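Long-range contacts in peptide-binding protein (PDB 6SQX), which cleaves the peptidoglycan of potentially competing bacteria as a secreted endopeptidase of the NlpC/P60 family: residues 381-386 with 471-476; 375-380 with 397-402; 72-77 with 130-135. All blocks are in the same frame, centred on the assembly; numbering follows the deposited sequence.

Contact 1 of 3, residues 381-386 with 471-476; sequences MTLVSF and TLLTET. With EDO (1,2-ethanediol), chain F.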
loop_
_atom_site.group_PDB
_atom_site.type_symbol
_atom_site.label_atom_id
_atom_site.label_comp_id
_atom_site.label_asym_id
_atom_site.label_seq_id
_atom_site.Cartn_x
_atom_site.Cartn_y
_atom_site.Cartn_z
ATOM N N MET A 381 12.152 9.841 6.605
ATOM C CA MET A 381 11.342 10.804 5.873
ATOM C C MET A 381 11.738 10.888 4.405
ATOM O O MET A 381 11.401 11.883 3.750
ATOM C CB MET A 381 11.414 12.193 6.550
ATOM C CG MET A 381 10.613 12.253 7.831
ATOM S SD MET A 381 8.819 12.135 7.533
ATOM C CE MET A 381 8.302 11.467 9.102
ATOM N N THR A 382 12.464 9.909 3.880
ATOM C CA THR A 382 12.887 9.914 2.482
ATOM C C THR A 382 12.568 8.568 1.883
ATOM O O THR A 382 12.898 7.546 2.481
ATOM C CB THR A 382 14.401 10.120 2.399
ATOM O OG1 THR A 382 14.763 11.295 3.139
ATOM C CG2 THR A 382 14.848 10.280 0.937
ATOM N N LEU A 383 11.947 8.544 0.717
ATOM C CA LEU A 383 11.686 7.313 -0.000
ATOM C C LEU A 383 12.814 7.086 -0.996
ATOM O O LEU A 383 13.216 8.010 -1.710
ATOM C CB LEU A 383 10.366 7.429 -0.770
ATOM C CG LEU A 383 9.131 7.885 0.010
ATOM C CD1 LEU A 383 7.878 7.864 -0.847
ATOM C CD2 LEU A 383 8.930 6.976 1.250
ATOM N N VAL A 384 13.331 5.870 -1.058
ATOM C CA VAL A 384 14.289 5.469 -2.084
ATOM C C VAL A 384 13.576 4.522 -3.032
ATOM O O VAL A 384 13.008 3.517 -2.588
ATOM C CB VAL A 384 15.532 4.786 -1.480
ATOM C CG1 VAL A 384 16.643 4.679 -2.551
ATOM C CG2 VAL A 384 16.034 5.568 -0.270
ATOM N N SER A 385 13.606 4.827 -4.334
ATOM C CA SER A 385 12.915 4.011 -5.305
ATOM C C SER A 385 13.892 3.546 -6.378
ATOM O O SER A 385 14.932 4.160 -6.604
ATOM C CB SER A 385 11.707 4.750 -5.901
ATOM O OG SER A 385 12.088 6.003 -6.485
ATOM N N PHE A 386 13.544 2.432 -7.019
ATOM C CA PHE A 386 14.445 1.700 -7.903
ATOM C C PHE A 386 13.628 1.235 -9.098
ATOM O O PHE A 386 12.473 0.841 -8.940
ATOM C CB PHE A 386 15.013 0.437 -7.198
ATOM C CG PHE A 386 15.523 0.687 -5.787
ATOM C CD1 PHE A 386 14.638 0.652 -4.711
ATOM C CD2 PHE A 386 16.869 0.910 -5.542
ATOM C CE1 PHE A 386 15.074 0.876 -3.402
ATOM C CE2 PHE A 386 17.344 1.109 -4.230
ATOM C CZ PHE A 386 16.426 1.093 -3.147
ATOM N N THR A 471 13.175 10.711 -2.679
ATOM C CA THR A 471 12.080 11.677 -2.580
ATOM C C THR A 471 11.899 12.046 -1.113
ATOM O O THR A 471 11.503 11.200 -0.305
ATOM C CB THR A 471 10.786 11.072 -3.148
ATOM O OG1 THR A 471 11.016 10.556 -4.473
ATOM C CG2 THR A 471 9.642 12.110 -3.147
ATOM N N LEU A 472 12.151 13.297 -0.754
ATOM C CA LEU A 472 11.870 13.752 0.604
ATOM C C LEU A 472 10.368 13.897 0.802
ATOM O O LEU A 472 9.671 14.417 -0.067
ATOM C CB LEU A 472 12.475 15.143 0.798
ATOM C CG LEU A 472 13.977 15.246 0.922
ATOM C CD1 LEU A 472 14.367 16.735 1.120
ATOM C CD2 LEU A 472 14.431 14.400 2.072
ATOM N N LEU A 473 9.872 13.526 1.980
ATOM C CA LEU A 473 8.467 13.709 2.306
ATOM C C LEU A 473 8.189 15.032 3.005
ATOM O O LEU A 473 7.033 15.469 3.042
ATOM C CB LEU A 473 7.991 12.586 3.224
ATOM C CG LEU A 473 8.121 11.188 2.638
ATOM C CD1 LEU A 473 7.590 10.201 3.669
ATOM C CD2 LEU A 473 7.321 11.062 1.329
ATOM N N THR A 474 9.215 15.690 3.529
ATOM C CA THR A 474 9.043 16.835 4.415
ATOM C C THR A 474 8.399 18.034 3.735
ATOM O O THR A 474 8.050 19.002 4.427
ATOM C CB THR A 474 10.390 17.191 5.034
ATOM O OG1 THR A 474 11.393 17.216 4.007
ATOM C CG2 THR A 474 10.771 16.142 6.090
ATOM N N GLU A 475 8.212 17.988 2.418
ATOM C CA GLU A 475 7.526 19.042 1.679
ATOM C C GLU A 475 6.127 18.548 1.316
ATOM O O GLU A 475 5.975 17.622 0.510
ATOM C CB GLU A 475 8.324 19.424 0.435
ATOM C CG GLU A 475 9.751 19.878 0.736
ATOM C CD GLU A 475 9.812 20.969 1.803
ATOM O OE1 GLU A 475 10.651 20.854 2.727
ATOM O OE2 GLU A 475 9.021 21.941 1.721
ATOM N N THR A 476 5.112 19.159 1.917
ATOM C CA THR A 476 3.737 18.793 1.594
ATOM C C THR A 476 3.318 19.483 0.300
ATOM O O THR A 476 3.600 20.675 0.123
ATOM C CB THR A 476 2.796 19.194 2.737
ATOM O OG1 THR A 476 3.010 18.328 3.860
ATOM C CG2 THR A 476 1.342 19.090 2.308
HETATM C C1 EDO F . 3.860 14.836 3.010
HETATM O O1 EDO F . 2.524 15.345 3.088
HETATM C C2 EDO F . 3.917 13.650 2.067
HETATM O O2 EDO F . 3.825 14.081 0.698
HETATM O O HOH W 1 11.979 7.958 -4.561
#

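Contact 2 of 3, residues 375-380 with 397-402; sequences IQLIPF and GLYMGT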
loop_
_atom_site.group_PDB
_atom_site.type_symbol
_atom_site.label_atom_id
_atom_site.label_comp_id
_atom_site.label_asym_id
_atom_site.label_seq_id
_atom_site.Cartn_x
_atom_site.Cartn_y
_atom_site.Cartn_z
ATOM N N ILE A 375 21.826 17.410 -1.993
ATOM C CA ILE A 375 20.651 17.530 -1.141
ATOM C C ILE A 375 20.915 16.809 0.181
ATOM O O ILE A 375 21.866 16.038 0.320
ATOM C CB ILE A 375 19.386 16.969 -1.817
ATOM C CG1 ILE A 375 19.494 15.449 -1.930
ATOM C CG2 ILE A 375 19.187 17.606 -3.192
ATOM C CD1 ILE A 375 18.400 14.818 -2.736
ATOM N N GLN A 376 20.044 17.067 1.154
ATOM C CA GLN A 376 20.114 16.448 2.472
ATOM C C GLN A 376 18.997 15.415 2.587
ATOM O O GLN A 376 17.815 15.767 2.486
ATOM C CB GLN A 376 19.969 17.509 3.565
ATOM C CG GLN A 376 19.816 16.950 4.977
ATOM C CD GLN A 376 21.122 16.416 5.565
ATOM O OE1 GLN A 376 21.657 15.396 5.116
ATOM N NE2 GLN A 376 21.634 17.104 6.582
ATOM N N LEU A 377 19.370 14.147 2.774
ATOM C CA LEU A 377 18.405 13.071 2.981
ATOM C C LEU A 377 18.062 12.972 4.464
ATOM O O LEU A 377 18.892 13.241 5.335
ATOM C CB LEU A 377 18.994 11.742 2.507
ATOM C CG LEU A 377 19.366 11.668 1.022
ATOM C CD1 LEU A 377 19.664 10.245 0.622
ATOM C CD2 LEU A 377 18.244 12.233 0.150
ATOM N N ILE A 378 16.821 12.599 4.756
ATOM C CA ILE A 378 16.343 12.580 6.135
ATOM C C ILE A 378 15.904 11.168 6.494
ATOM O O ILE A 378 14.912 10.673 5.935
ATOM C CB ILE A 378 15.171 13.549 6.338
ATOM C CG1 ILE A 378 15.583 14.973 5.950
ATOM C CG2 ILE A 378 14.663 13.456 7.774
ATOM C CD1 ILE A 378 14.546 16.046 6.310
ATOM N N PRO A 379 16.595 10.490 7.410
ATOM C CA PRO A 379 16.142 9.158 7.841
ATOM C C PRO A 379 14.709 9.214 8.334
ATOM O O PRO A 379 14.309 10.152 9.035
ATOM C CB PRO A 379 17.110 8.802 8.984
ATOM C CG PRO A 379 18.384 9.570 8.631
ATOM C CD PRO A 379 17.875 10.879 8.031
ATOM N N PHE A 380 13.935 8.213 7.925
ATOM C CA PHE A 380 12.526 8.037 8.255
ATOM C C PHE A 380 11.610 8.965 7.474
ATOM O O PHE A 380 10.376 8.859 7.639
ATOM C CB PHE A 380 12.211 8.128 9.761
ATOM C CG PHE A 380 12.932 7.083 10.587
ATOM C CD1 PHE A 380 12.368 5.821 10.820
ATOM C CD2 PHE A 380 14.172 7.352 11.132
ATOM C CE1 PHE A 380 13.042 4.857 11.569
ATOM C CE2 PHE A 380 14.848 6.395 11.884
ATOM C CZ PHE A 380 14.277 5.150 12.111
ATOM N N GLY A 397 11.409 1.857 -0.855
ATOM C CA GLY A 397 11.535 1.660 0.586
ATOM C C GLY A 397 11.739 2.983 1.298
ATOM O O GLY A 397 11.896 4.042 0.666
ATOM N N LEU A 398 11.718 2.939 2.626
ATOM C CA LEU A 398 11.862 4.123 3.469
ATOM C C LEU A 398 13.297 4.190 3.985
ATOM O O LEU A 398 13.702 3.361 4.801
ATOM C CB LEU A 398 10.872 4.076 4.640
ATOM C CG LEU A 398 10.982 5.241 5.635
ATOM C CD1 LEU A 398 10.637 6.543 4.916
ATOM C CD2 LEU A 398 10.087 4.990 6.850
ATOM N N TYR A 399 14.080 5.152 3.503
ATOM C CA TYR A 399 15.451 5.336 3.975
ATOM C C TYR A 399 15.481 5.519 5.486
ATOM O O TYR A 399 14.712 6.310 6.036
ATOM C CB TYR A 399 15.990 6.607 3.319
ATOM C CG TYR A 399 17.402 6.990 3.702
ATOM C CD1 TYR A 399 18.488 6.194 3.338
ATOM C CD2 TYR A 399 17.663 8.183 4.380
ATOM C CE1 TYR A 399 19.806 6.570 3.668
ATOM C CE2 TYR A 399 18.961 8.569 4.699
ATOM C CZ TYR A 399 20.031 7.768 4.344
ATOM O OH TYR A 399 21.299 8.184 4.676
ATOM N N MET A 400 16.378 4.780 6.160
ATOM C CA MET A 400 16.495 4.844 7.617
ATOM C C MET A 400 17.870 5.310 8.078
ATOM O O MET A 400 18.156 5.252 9.264
ATOM C CB MET A 400 16.160 3.495 8.268
ATOM C CG MET A 400 14.656 3.253 8.344
ATOM S SD MET A 400 14.304 1.587 8.995
ATOM C CE MET A 400 15.118 1.634 10.620
ATOM N N GLY A 401 18.718 5.814 7.181
ATOM C CA GLY A 401 20.059 6.189 7.594
ATOM C C GLY A 401 21.084 5.101 7.318
ATOM O O GLY A 401 21.037 4.455 6.256
ATOM N N THR A 402 22.011 4.884 8.261
ATOM C CA THR A 402 23.101 3.927 8.073
ATOM C C THR A 402 23.251 3.024 9.296
ATOM O O THR A 402 22.694 3.286 10.372
ATOM C CB THR A 402 24.440 4.655 7.810
ATOM O OG1 THR A 402 24.772 5.486 8.928
ATOM C CG2 THR A 402 24.362 5.523 6.556
#

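Contact 3 of 3, residues 72-77 with 130-135; sequences ANQNDF and SFPNIP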
loop_
_atom_site.group_PDB
_atom_site.type_symbol
_atom_site.label_atom_id
_atom_site.label_comp_id
_atom_site.label_asym_id
_atom_site.label_seq_id
_atom_site.Cartn_x
_atom_site.Cartn_y
_atom_site.Cartn_z
ATOM N N ALA A 72 -15.386 15.624 -5.944
ATOM C CA ALA A 72 -15.286 14.295 -6.516
ATOM C C ALA A 72 -16.548 13.947 -7.309
ATOM O O ALA A 72 -17.648 14.443 -7.022
ATOM C CB ALA A 72 -15.120 13.291 -5.367
ATOM N N ASN A 73 -16.381 13.082 -8.306
ATOM C CA ASN A 73 -17.510 12.644 -9.118
ATOM C C ASN A 73 -17.307 11.194 -9.538
ATOM O O ASN A 73 -16.230 10.613 -9.343
ATOM C CB ASN A 73 -17.767 13.580 -10.329
ATOM C CG ASN A 73 -16.657 13.518 -11.361
ATOM O OD1 ASN A 73 -16.363 12.455 -11.905
ATOM N ND2 ASN A 73 -16.033 14.668 -11.644
ATOM N N GLN A 74 -18.352 10.601 -10.125
ATOM C CA GLN A 74 -18.325 9.176 -10.434
ATOM C C GLN A 74 -17.594 8.842 -11.729
ATOM O O GLN A 74 -17.403 7.650 -12.022
ATOM C CB GLN A 74 -19.738 8.596 -10.508
ATOM C CG GLN A 74 -20.482 8.511 -9.175
ATOM C CD GLN A 74 -21.891 8.071 -9.396
ATOM O OE1 GLN A 74 -22.623 8.695 -10.185
ATOM N NE2 GLN A 74 -22.295 6.981 -8.759
ATOM N N ASN A 75 -17.161 9.849 -12.504
ATOM C CA ASN A 75 -16.578 9.622 -13.827
ATOM C C ASN A 75 -15.057 9.713 -13.858
ATOM O O ASN A 75 -14.428 9.150 -14.774
ATOM C CB ASN A 75 -17.183 10.609 -14.835
ATOM C CG ASN A 75 -18.669 10.455 -14.924
ATOM O OD1 ASN A 75 -19.163 9.451 -15.441
ATOM N ND2 ASN A 75 -19.406 11.437 -14.403
ATOM N N ASP A 76 -14.473 10.442 -12.916
ATOM C CA ASP A 76 -13.062 10.800 -12.923
ATOM C C ASP A 76 -12.396 10.181 -11.703
ATOM O O ASP A 76 -12.943 10.239 -10.596
ATOM C CB ASP A 76 -12.885 12.338 -12.832
ATOM C CG ASP A 76 -13.571 13.102 -13.983
ATOM O OD1 ASP A 76 -13.752 12.489 -15.062
ATOM O OD2 ASP A 76 -13.895 14.290 -13.780
ATOM N N PHE A 77 -11.197 9.634 -11.904
ATOM C CA PHE A 77 -10.421 9.026 -10.828
ATOM C C PHE A 77 -9.011 9.602 -10.822
ATOM O O PHE A 77 -8.351 9.647 -11.866
ATOM C CB PHE A 77 -10.367 7.489 -10.967
ATOM C CG PHE A 77 -9.300 6.853 -10.120
ATOM C CD1 PHE A 77 -9.409 6.830 -8.721
ATOM C CD2 PHE A 77 -8.173 6.314 -10.717
ATOM C CE1 PHE A 77 -8.400 6.247 -7.923
ATOM C CE2 PHE A 77 -7.157 5.744 -9.917
ATOM C CZ PHE A 77 -7.282 5.732 -8.526
ATOM N N SER A 130 -24.348 0.531 -18.938
ATOM C CA SER A 130 -25.136 1.341 -18.018
ATOM C C SER A 130 -24.278 2.237 -17.119
ATOM O O SER A 130 -24.802 2.833 -16.178
ATOM C CB SER A 130 -26.035 0.440 -17.161
ATOM O OG SER A 130 -25.264 -0.339 -16.256
ATOM N N PHE A 131 -22.992 2.373 -17.411
ATOM C CA PHE A 131 -22.079 3.078 -16.521
ATOM C C PHE A 131 -22.385 4.575 -16.479
ATOM O O PHE A 131 -22.594 5.197 -17.531
ATOM C CB PHE A 131 -20.641 2.902 -17.020
ATOM C CG PHE A 131 -19.602 3.590 -16.141
ATOM C CD1 PHE A 131 -19.288 4.935 -16.334
ATOM C CD2 PHE A 131 -18.977 2.907 -15.086
ATOM C CE1 PHE A 131 -18.369 5.592 -15.517
ATOM C CE2 PHE A 131 -18.048 3.556 -14.291
ATOM C CZ PHE A 131 -17.737 4.895 -14.488
ATOM N N PRO A 132 -22.364 5.202 -15.288
ATOM C CA PRO A 132 -22.263 4.584 -13.962
ATOM C C PRO A 132 -23.682 4.311 -13.456
ATOM O O PRO A 132 -24.532 5.216 -13.532
ATOM C CB PRO A 132 -21.559 5.674 -13.140
ATOM C CG PRO A 132 -22.046 6.977 -13.733
ATOM C CD PRO A 132 -22.278 6.680 -15.217
ATOM N N ASN A 133 -23.977 3.096 -12.987
ATOM C CA ASN A 133 -25.369 2.739 -12.727
ATOM C C ASN A 133 -25.811 2.923 -11.284
ATOM O O ASN A 133 -26.960 2.585 -10.962
ATOM C CB ASN A 133 -25.707 1.331 -13.226
ATOM C CG ASN A 133 -25.026 0.245 -12.424
ATOM O OD1 ASN A 133 -24.516 0.477 -11.323
ATOM N ND2 ASN A 133 -25.024 -0.965 -12.973
ATOM N N ILE A 134 -24.969 3.476 -10.419
ATOM C CA ILE A 134 -25.364 3.807 -9.048
ATOM C C ILE A 134 -25.763 5.279 -9.017
ATOM O O ILE A 134 -24.918 6.139 -9.285
ATOM C CB ILE A 134 -24.250 3.506 -8.036
ATOM C CG1 ILE A 134 -24.037 1.992 -7.962
ATOM C CG2 ILE A 134 -24.629 4.073 -6.646
ATOM C CD1 ILE A 134 -22.965 1.543 -6.993
ATOM N N PRO A 135 -27.020 5.613 -8.728
ATOM C CA PRO A 135 -27.411 7.028 -8.751
ATOM C C PRO A 135 -26.649 7.818 -7.701
ATOM O O PRO A 135 -26.209 7.274 -6.685
ATOM C CB PRO A 135 -28.909 6.993 -8.416
ATOM C CG PRO A 135 -29.332 5.569 -8.591
ATOM C CD PRO A 135 -28.128 4.723 -8.353
HETATM O O HOH W 2 -24.945 8.250 -11.516
#

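Contact 1 of 3, residues 381-386 with 471-476
T382 and L472 form an antiparallel non-hydrogen-bonded pair with CA atoms 4.4 Å apart, and L383 and T471 the hydrogen-bonded pair beside it. The latter exchange two 2.9 Å bonds, L383 N to T471 O (N-H...O 166°) and T471 N to L383 O. Beyond the last bridge, L473 N reaches M381 O at 2.9 Å, which carries the pairing into the loop. On one face the T382 and L472 side chains lie alongside each other, T382 OG1 being 3.3 Å from L472 CD2; this hydroxyl has its hydrogen bond with I378 O. The other face carries L383 and T471. Here L473 crosses L383 at about a right angle, its CD2 branch 3.9 Å from L383 CG. One water donates to L383 O and to T471 OG1 (2.8 Å) and is also hydrogen-bonded to S385 OG. T471 OG1 is also hydrogen-bonded to A347 O, and S385 OG to N469 ND2. Strand 382-387 is an inner strand of the antiparallel sheet of the NlpC/P60 domain, with 467-472 along one side and 395-405 along the other. Helix 326-334 packs on the contact, its L328 against L383 and its F332 against M381 and L473.

Contact 2 of 3, residues 375-380 with 397-402
The Y399 ring is sandwiched: L377 CD1 lies over one face, and over the centre of the opposite face sits G401 N, 3.5 Å above the ring plane. I378 O approaches its edge close to the plane, 4.0 Å from Y399 CD2, while P379 packs alongside, with CG 4.1 Å from Y399 CE2. CG of Y399 is anti to the backbone N (chi1 179°), which swings the ring out along the loop, where Y399 OH finds L368 O in the last turn of helix 361-370. The second ring, that of F380, takes M400 CG over one face in a CH-pi contact, 4.3 Å from the centroid and 23° off the normal. M400 SD meets the same ring obliquely, in a Met-aromatic contact, and the chain then bends at chi3 (59°) to lay M400 CE 3.9 Å from F380 CZ. Segment 375-380 is the connection from helix 361-370 into strand 382-387, which pairs antiparallel with the next strand, 395-405, as a beta hairpin in the NlpC/P60 domain. The loop joins this pairing through F380 N, which donates to Y399 O at 2.8 Å. Positive phi at F380 accompanies the turn from the loop toward the strand. F380 O is buried without a polar partner in the model, with L398 CD1 at 3.6 Å. P379 CB lies 3.7 Å from M400 C, and its ring runs on over the backbone of G401. From the strand side, L398 reaches L328, L331 and F332 of helix 326-334, and M400 touches I412 and F414 of strand 408-415.

Contact 3 of 3, residues 72-77 with 130-135
The polar part of the contact is made by the Q74 side chain, extended beyond CG. Q74 NE2 donates to I134 O at 2.8 Å, nearly straight (174°), with the acceptor in the plane of the amide. Q74 NE2 is also hydrogen-bonded to L189 O of strand 186-192. A water donates to Q74 OE1 (2.7 Å) and to the same I134 O, so both ends of the amide are used and its rotation is fixed. Within 72-77, N73 OD1 accepts from N75 N (2.8 Å), an Asx turn, and from D76 N, which extends it to an Asx motif, and N73 ND2 donates to D76 OD2.

Apolar and mixed packing fills the other half. The F131 ring slides past the N75 side chain in the opposite direction, amide and ring planes 65° apart, with F131 CE1 3.9 Å from N75 OD1. F131 CZ comes within 3.7 Å of Q74 O. The peptide bond before P132 is cis, and P132 CB lies over the centre of the F131 ring. I90 and L91 of helix 90-102 touch F131, while Q74 packs against the C136-C141 disulfide.

The contact packs two N-terminal loops, one leading into strand 76-78 and one after helix 118-126, against strand 186-192 of the five-stranded antiparallel sheet that includes strands of the SH3 range, where F131 also meets the H191 ring. Chemically, one glutamine amide supplies the direct hydrogen bond between the two loops, while the Q74 carbonyl is buried beside the F131 ring with no polar partner in the model, probably at some cost in polar bonding.

Overall arrangement
Contact 3 closes first along the chain, before contacts 1 and 2 open; for those two the order is 375-380, 381-386, 397-402, 471-476, so they interleave. Contacts 1 and 2 have centres 8 Å apart and share one antiparallel sheet, in which strand 382-387 lies between 467-472 and 395-405; T382 O to Y399 N and V384 O to G397 N are probable backbone bonds joining them. Contact 3 is about 33 Å from contact 1 and 40 Å from contact 2, centre to centre. The pair therefore belongs to the NlpC/P60 part of the protein, whereas contact 3 joins two N-terminal loops beside the SH3 strands, on the opposite side of the chain's centre from contact 2.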